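Local coordinates for endoglucanase (Cryptopygus antarcticus, PDB 5H4U), which hydrolyses internal beta-1,4-glucosidic linkages in cellulose, lichenan and cereal beta-glucans, releasing mainly cellobiose, cellotriose and cellotetraose from carboxymethylcellulose, at residues S21-P33 and D138-C152. Sequence-based numbering, arbitrary orientation.
Sequences SGVTTRYWDCCKP and DLMIPGGGVGIFNGC
Trp-28 lays one face of its indole against Pro-142, whose CG stands 3.8 Å from the centroid of the six-membered ring in a CH-pi contact offset toward the rim. The Trp-28 side chain leaves with its own CG opposite the backbone N (chi1 -170°), and the indole reaches beside the chain, with Met-140 C and Ile-141 N at its edge. At the five-membered ring the edge is met by Cys-152 SG, which is disulfide-bonded to Cys-30. The Trp-28 backbone is held too: its N donates to Gly-145 O at 2.7 Å, beyond the type II turn 141-144, and a water joins its O to Gly-143 N.

Tyr-27 lies on the sheet face it shares with Thr-25, Asp-138 and Met-140, opposite Arg-26 and Leu-139. Its ring stands almost perpendicular to the Asp-138 carboxylate (87°), CD1 lying 3.4 Å from Asp-138 CB, while Met-140 runs alongside, CG 3.6 Å from Tyr-27 CE1, and adds an oblique Met-aromatic contact through SD. Parallel bridges align Thr-25, Arg-26 and Tyr-27 with Asp-138, Leu-139 and Met-140; Tyr-27 N donates to Leu-139 O and Tyr-27 O accepts from Ile-141 N.

The contact holds both inferred catalytic aspartates of the family 45 glucanase: the proton donor Asp-138 in the strand pair and the nucleophile Asp-29 two residues past strand 19-27. Asp-29 OD1 accepts from Cys-31 N (3.0 Å) from above the carboxylate plane, closing an Asx turn; a water lies 2.7 Å from Asp-29 OD2 and accepts from Phe-149 N. Gly-151 N donates to Asp-29 O just before helix 152-156.

Within the double-psi beta-barrel, strand 19-27 lies between strands 135-140 and 201-207; strand 120-128 touches Tyr-27 and Met-140 through Asn-127 and Thr-126, and helix 152-156 packs on Cys-30.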
loop_
_atom_site.group_PDB
_atom_site.type_symbol
_atom_site.label_atom_id
_atom_site.label_comp_id
_atom_site.label_asym_id
_atom_site.label_seq_id
_atom_site.Cartn_x
_atom_site.Cartn_y
_atom_site.Cartn_z
ATOM N N SER A 21 1.429 6.527 -17.837
ATOM C CA SER A 21 0.077 6.039 -17.627
ATOM C C SER A 21 0.149 4.681 -16.948
ATOM O O SER A 21 1.124 3.940 -17.117
ATOM C CB SER A 21 -0.659 5.941 -18.958
ATOM O OG SER A 21 -0.930 7.250 -19.437
ATOM N N GLY A 22 -0.879 4.342 -16.177
ATOM C CA GLY A 22 -0.819 3.047 -15.533
ATOM C C GLY A 22 -2.180 2.578 -15.079
ATOM O O GLY A 22 -3.185 3.291 -15.168
ATOM N N VAL A 23 -2.178 1.358 -14.564
ATOM C CA VAL A 23 -3.370 0.762 -13.990
ATOM C C VAL A 23 -3.125 0.514 -12.504
ATOM O O VAL A 23 -1.985 0.456 -12.036
ATOM C CB VAL A 23 -3.724 -0.552 -14.720
ATOM C CG1 VAL A 23 -3.974 -0.286 -16.200
ATOM C CG2 VAL A 23 -2.593 -1.551 -14.569
ATOM N N THR A 24 -4.213 0.398 -11.748
ATOM C CA THR A 24 -4.118 0.190 -10.307
ATOM C C THR A 24 -4.892 -1.064 -9.916
ATOM O O THR A 24 -5.641 -1.630 -10.713
ATOM C CB THR A 24 -4.599 1.429 -9.520
ATOM O OG1 THR A 24 -5.986 1.685 -9.777
ATOM C CG2 THR A 24 -3.750 2.668 -9.881
ATOM N N THR A 25 -4.661 -1.536 -8.694
ATOM C CA THR A 25 -5.471 -2.576 -8.074
ATOM C C THR A 25 -5.627 -2.199 -6.611
ATOM O O THR A 25 -5.106 -1.176 -6.171
ATOM C CB THR A 25 -4.832 -3.972 -8.238
ATOM O OG1 THR A 25 -3.478 -3.941 -7.780
ATOM C CG2 THR A 25 -4.861 -4.448 -9.693
ATOM N N ARG A 26 -6.337 -3.015 -5.838
ATOM C CA ARG A 26 -6.415 -2.790 -4.399
ATOM C C ARG A 26 -6.045 -4.059 -3.645
ATOM O O ARG A 26 -6.405 -5.164 -4.054
ATOM C CB ARG A 26 -7.808 -2.302 -3.989
ATOM C CG ARG A 26 -8.922 -3.176 -4.403
ATOM C CD ARG A 26 -10.251 -2.540 -4.157
ATOM N NE ARG A 26 -11.313 -3.502 -4.396
ATOM C CZ ARG A 26 -11.875 -3.713 -5.581
ATOM N NH1 ARG A 26 -11.469 -3.035 -6.649
ATOM N NH2 ARG A 26 -12.819 -4.638 -5.701
ATOM N N TYR A 27 -5.369 -3.905 -2.513
ATOM C CA TYR A 27 -4.960 -5.114 -1.817
ATOM C C TYR A 27 -4.505 -4.783 -0.414
ATOM O O TYR A 27 -4.088 -3.666 -0.133
ATOM C CB TYR A 27 -3.836 -5.838 -2.574
ATOM C CG TYR A 27 -2.422 -5.467 -2.176
ATOM C CD1 TYR A 27 -1.826 -4.307 -2.655
ATOM C CD2 TYR A 27 -1.661 -6.311 -1.361
ATOM C CE1 TYR A 27 -0.516 -3.975 -2.311
ATOM C CE2 TYR A 27 -0.361 -5.985 -1.002
ATOM C CZ TYR A 27 0.207 -4.818 -1.482
ATOM O OH TYR A 27 1.497 -4.502 -1.123
ATOM N N TRP A 28 -4.619 -5.772 0.466
ATOM C CA TRP A 28 -4.107 -5.646 1.824
ATOM C C TRP A 28 -3.913 -7.071 2.345
ATOM O O TRP A 28 -4.838 -7.681 2.880
ATOM C CB TRP A 28 -5.023 -4.858 2.729
ATOM C CG TRP A 28 -4.399 -4.530 4.028
ATOM C CD1 TRP A 28 -4.273 -5.347 5.120
ATOM C CD2 TRP A 28 -3.824 -3.280 4.391
ATOM N NE1 TRP A 28 -3.646 -4.678 6.146
ATOM C CE2 TRP A 28 -3.359 -3.404 5.724
ATOM C CE3 TRP A 28 -3.653 -2.066 3.722
ATOM C CZ2 TRP A 28 -2.730 -2.360 6.391
ATOM C CZ3 TRP A 28 -3.028 -1.031 4.385
ATOM C CH2 TRP A 28 -2.579 -1.181 5.711
ATOM N N ASP A 29 -2.709 -7.579 2.168
ATOM C CA ASP A 29 -2.365 -8.910 2.610
ATOM C C ASP A 29 -1.651 -8.900 3.952
ATOM O O ASP A 29 -1.259 -9.962 4.430
ATOM C CB ASP A 29 -1.515 -9.612 1.543
ATOM C CG ASP A 29 -0.181 -8.932 1.304
ATOM O OD1 ASP A 29 0.149 -7.952 2.017
ATOM O OD2 ASP A 29 0.526 -9.363 0.359
ATOM N N CYS A 30 -1.449 -7.730 4.556
ATOM C CA CYS A 30 -0.848 -7.593 5.871
ATOM C C CYS A 30 0.641 -7.920 5.909
ATOM O O CYS A 30 1.233 -7.883 6.997
ATOM C CB CYS A 30 -1.550 -8.480 6.912
ATOM S SG CYS A 30 -3.281 -8.098 7.255
ATOM N N CYS A 31 1.273 -8.257 4.782
ATOM C CA CYS A 31 2.624 -8.798 4.842
ATOM C C CYS A 31 3.659 -7.693 5.022
ATOM O O CYS A 31 3.438 -6.535 4.658
ATOM C CB CYS A 31 2.971 -9.540 3.571
ATOM S SG CYS A 31 1.858 -10.833 3.168
ATOM N N LYS A 32 4.826 -8.078 5.515
ATOM C CA LYS A 32 5.905 -7.110 5.597
ATOM C C LYS A 32 6.309 -6.721 4.181
ATOM O O LYS A 32 6.631 -7.598 3.372
ATOM C CB LYS A 32 7.087 -7.695 6.367
ATOM C CG LYS A 32 8.361 -6.898 6.252
ATOM C CD LYS A 32 9.574 -7.642 6.808
ATOM C CE LYS A 32 10.887 -6.968 6.376
ATOM N NZ LYS A 32 11.634 -6.214 7.425
ATOM N N PRO A 33 6.262 -5.443 3.827
ATOM C CA PRO A 33 6.486 -5.047 2.435
ATOM C C PRO A 33 7.957 -5.124 2.044
ATOM O O PRO A 33 8.863 -4.976 2.872
ATOM C CB PRO A 33 5.966 -3.610 2.401
ATOM C CG PRO A 33 6.135 -3.122 3.793
ATOM C CD PRO A 33 5.997 -4.288 4.704
ATOM N N ASP A 138 -0.503 -1.214 -6.989
ATOM C CA ASP A 138 -1.453 -1.948 -6.152
ATOM C C ASP A 138 -1.612 -1.120 -4.892
ATOM O O ASP A 138 -0.725 -1.101 -4.046
ATOM C CB ASP A 138 -0.976 -3.368 -5.848
ATOM C CG ASP A 138 -0.379 -4.074 -7.075
ATOM O OD1 ASP A 138 -0.949 -3.950 -8.190
ATOM O OD2 ASP A 138 0.656 -4.779 -6.928
ATOM N N LEU A 139 -2.710 -0.381 -4.804
ATOM C CA LEU A 139 -2.940 0.477 -3.648
ATOM C C LEU A 139 -3.211 -0.358 -2.404
ATOM O O LEU A 139 -4.014 -1.292 -2.424
ATOM C CB LEU A 139 -4.105 1.447 -3.912
ATOM C CG LEU A 139 -3.980 2.574 -4.954
ATOM C CD1 LEU A 139 -3.422 2.113 -6.273
ATOM C CD2 LEU A 139 -5.310 3.251 -5.195
ATOM N N MET A 140 -2.589 0.027 -1.303
ATOM C CA MET A 140 -2.746 -0.706 -0.053
ATOM C C MET A 140 -4.001 -0.200 0.656
ATOM O O MET A 140 -4.012 0.877 1.249
ATOM C CB MET A 140 -1.487 -0.551 0.792
ATOM C CG MET A 140 -0.419 -1.546 0.398
ATOM S SD MET A 140 1.219 -1.329 1.147
ATOM C CE MET A 140 0.987 -2.238 2.667
ATOM N N ILE A 141 -5.077 -0.984 0.594
ATOM C CA ILE A 141 -6.360 -0.612 1.179
ATOM C C ILE A 141 -6.889 -1.750 2.044
ATOM O O ILE A 141 -7.160 -2.837 1.533
ATOM C CB ILE A 141 -7.377 -0.247 0.090
ATOM C CG1 ILE A 141 -6.726 0.741 -0.884
ATOM C CG2 ILE A 141 -8.581 0.388 0.718
ATOM C CD1 ILE A 141 -7.440 0.910 -2.179
ATOM N N PRO A 142 -7.064 -1.554 3.351
ATOM C CA PRO A 142 -7.593 -2.627 4.201
ATOM C C PRO A 142 -8.966 -3.074 3.733
ATOM O O PRO A 142 -9.883 -2.267 3.568
ATOM C CB PRO A 142 -7.656 -1.974 5.583
ATOM C CG PRO A 142 -6.702 -0.870 5.519
ATOM C CD PRO A 142 -6.739 -0.358 4.131
ATOM N N GLY A 143 -9.085 -4.362 3.450
ATOM C CA GLY A 143 -10.331 -4.903 2.987
ATOM C C GLY A 143 -10.424 -5.059 1.491
ATOM O O GLY A 143 -11.441 -5.565 1.011
ATOM N N GLY A 144 -9.431 -4.572 0.736
ATOM C CA GLY A 144 -9.454 -4.707 -0.704
ATOM C C GLY A 144 -9.001 -6.036 -1.267
ATOM O O GLY A 144 -8.895 -6.149 -2.491
ATOM N N GLY A 145 -8.783 -7.051 -0.445
ATOM C CA GLY A 145 -8.321 -8.352 -0.923
ATOM C C GLY A 145 -6.861 -8.635 -0.599
ATOM O O GLY A 145 -6.006 -7.742 -0.645
ATOM N N VAL A 146 -6.565 -9.895 -0.281
ATOM C CA VAL A 146 -5.188 -10.271 0.052
ATOM C C VAL A 146 -4.373 -10.589 -1.188
ATOM O O VAL A 146 -3.171 -10.328 -1.239
ATOM C CB VAL A 146 -5.185 -11.454 1.035
ATOM C CG1 VAL A 146 -5.636 -11.006 2.401
ATOM C CG2 VAL A 146 -6.084 -12.552 0.519
ATOM N N GLY A 147 -4.966 -11.186 -2.200
ATOM C CA GLY A 147 -4.184 -11.452 -3.381
ATOM C C GLY A 147 -3.390 -12.739 -3.246
ATOM O O GLY A 147 -3.760 -13.658 -2.518
ATOM N N ILE A 148 -2.244 -12.769 -3.926
ATOM C CA ILE A 148 -1.379 -13.947 -3.921
ATOM C C ILE A 148 -1.022 -14.358 -2.494
ATOM O O ILE A 148 -1.084 -15.543 -2.144
ATOM C CB ILE A 148 -0.131 -13.677 -4.788
ATOM C CG1 ILE A 148 -0.509 -13.730 -6.267
ATOM C CG2 ILE A 148 0.994 -14.664 -4.494
ATOM C CD1 ILE A 148 0.550 -13.175 -7.172
ATOM N N PHE A 149 -0.678 -13.398 -1.644
ATOM C CA PHE A 149 -0.261 -13.666 -0.275
ATOM C C PHE A 149 -1.361 -13.288 0.717
ATOM O O PHE A 149 -2.340 -12.631 0.373
ATOM C CB PHE A 149 1.035 -12.911 0.062
ATOM C CG PHE A 149 2.155 -13.127 -0.930
ATOM C CD1 PHE A 149 3.023 -14.199 -0.798
ATOM C CD2 PHE A 149 2.346 -12.248 -1.977
ATOM C CE1 PHE A 149 4.062 -14.384 -1.708
ATOM C CE2 PHE A 149 3.366 -12.438 -2.884
ATOM C CZ PHE A 149 4.221 -13.503 -2.759
ATOM N N ASN A 150 -1.182 -13.733 1.970
ATOM C CA ASN A 150 -2.127 -13.444 3.052
ATOM C C ASN A 150 -1.427 -13.640 4.399
ATOM O O ASN A 150 -1.342 -14.765 4.884
ATOM C CB ASN A 150 -3.365 -14.324 2.969
ATOM C CG ASN A 150 -4.346 -14.079 4.142
ATOM O OD1 ASN A 150 -4.281 -13.057 4.836
ATOM N ND2 ASN A 150 -5.258 -15.014 4.349
ATOM N N GLY A 151 -0.958 -12.560 5.004
ATOM C CA GLY A 151 -0.583 -12.694 6.393
ATOM C C GLY A 151 -1.622 -12.155 7.353
ATOM O O GLY A 151 -1.343 -12.002 8.549
ATOM N N CYS A 152 -2.841 -11.936 6.851
ATOM C CA CYS A 152 -3.881 -11.325 7.664
ATOM C C CYS A 152 -4.543 -12.330 8.592
ATOM O O CYS A 152 -5.061 -11.945 9.648
ATOM C CB CYS A 152 -4.933 -10.661 6.771
ATOM S SG CYS A 152 -4.367 -9.168 5.898
HETATM O O HOH W 1 -7.467 -6.698 2.546
HETATM O O HOH W 2 -0.759 -10.460 -1.734
#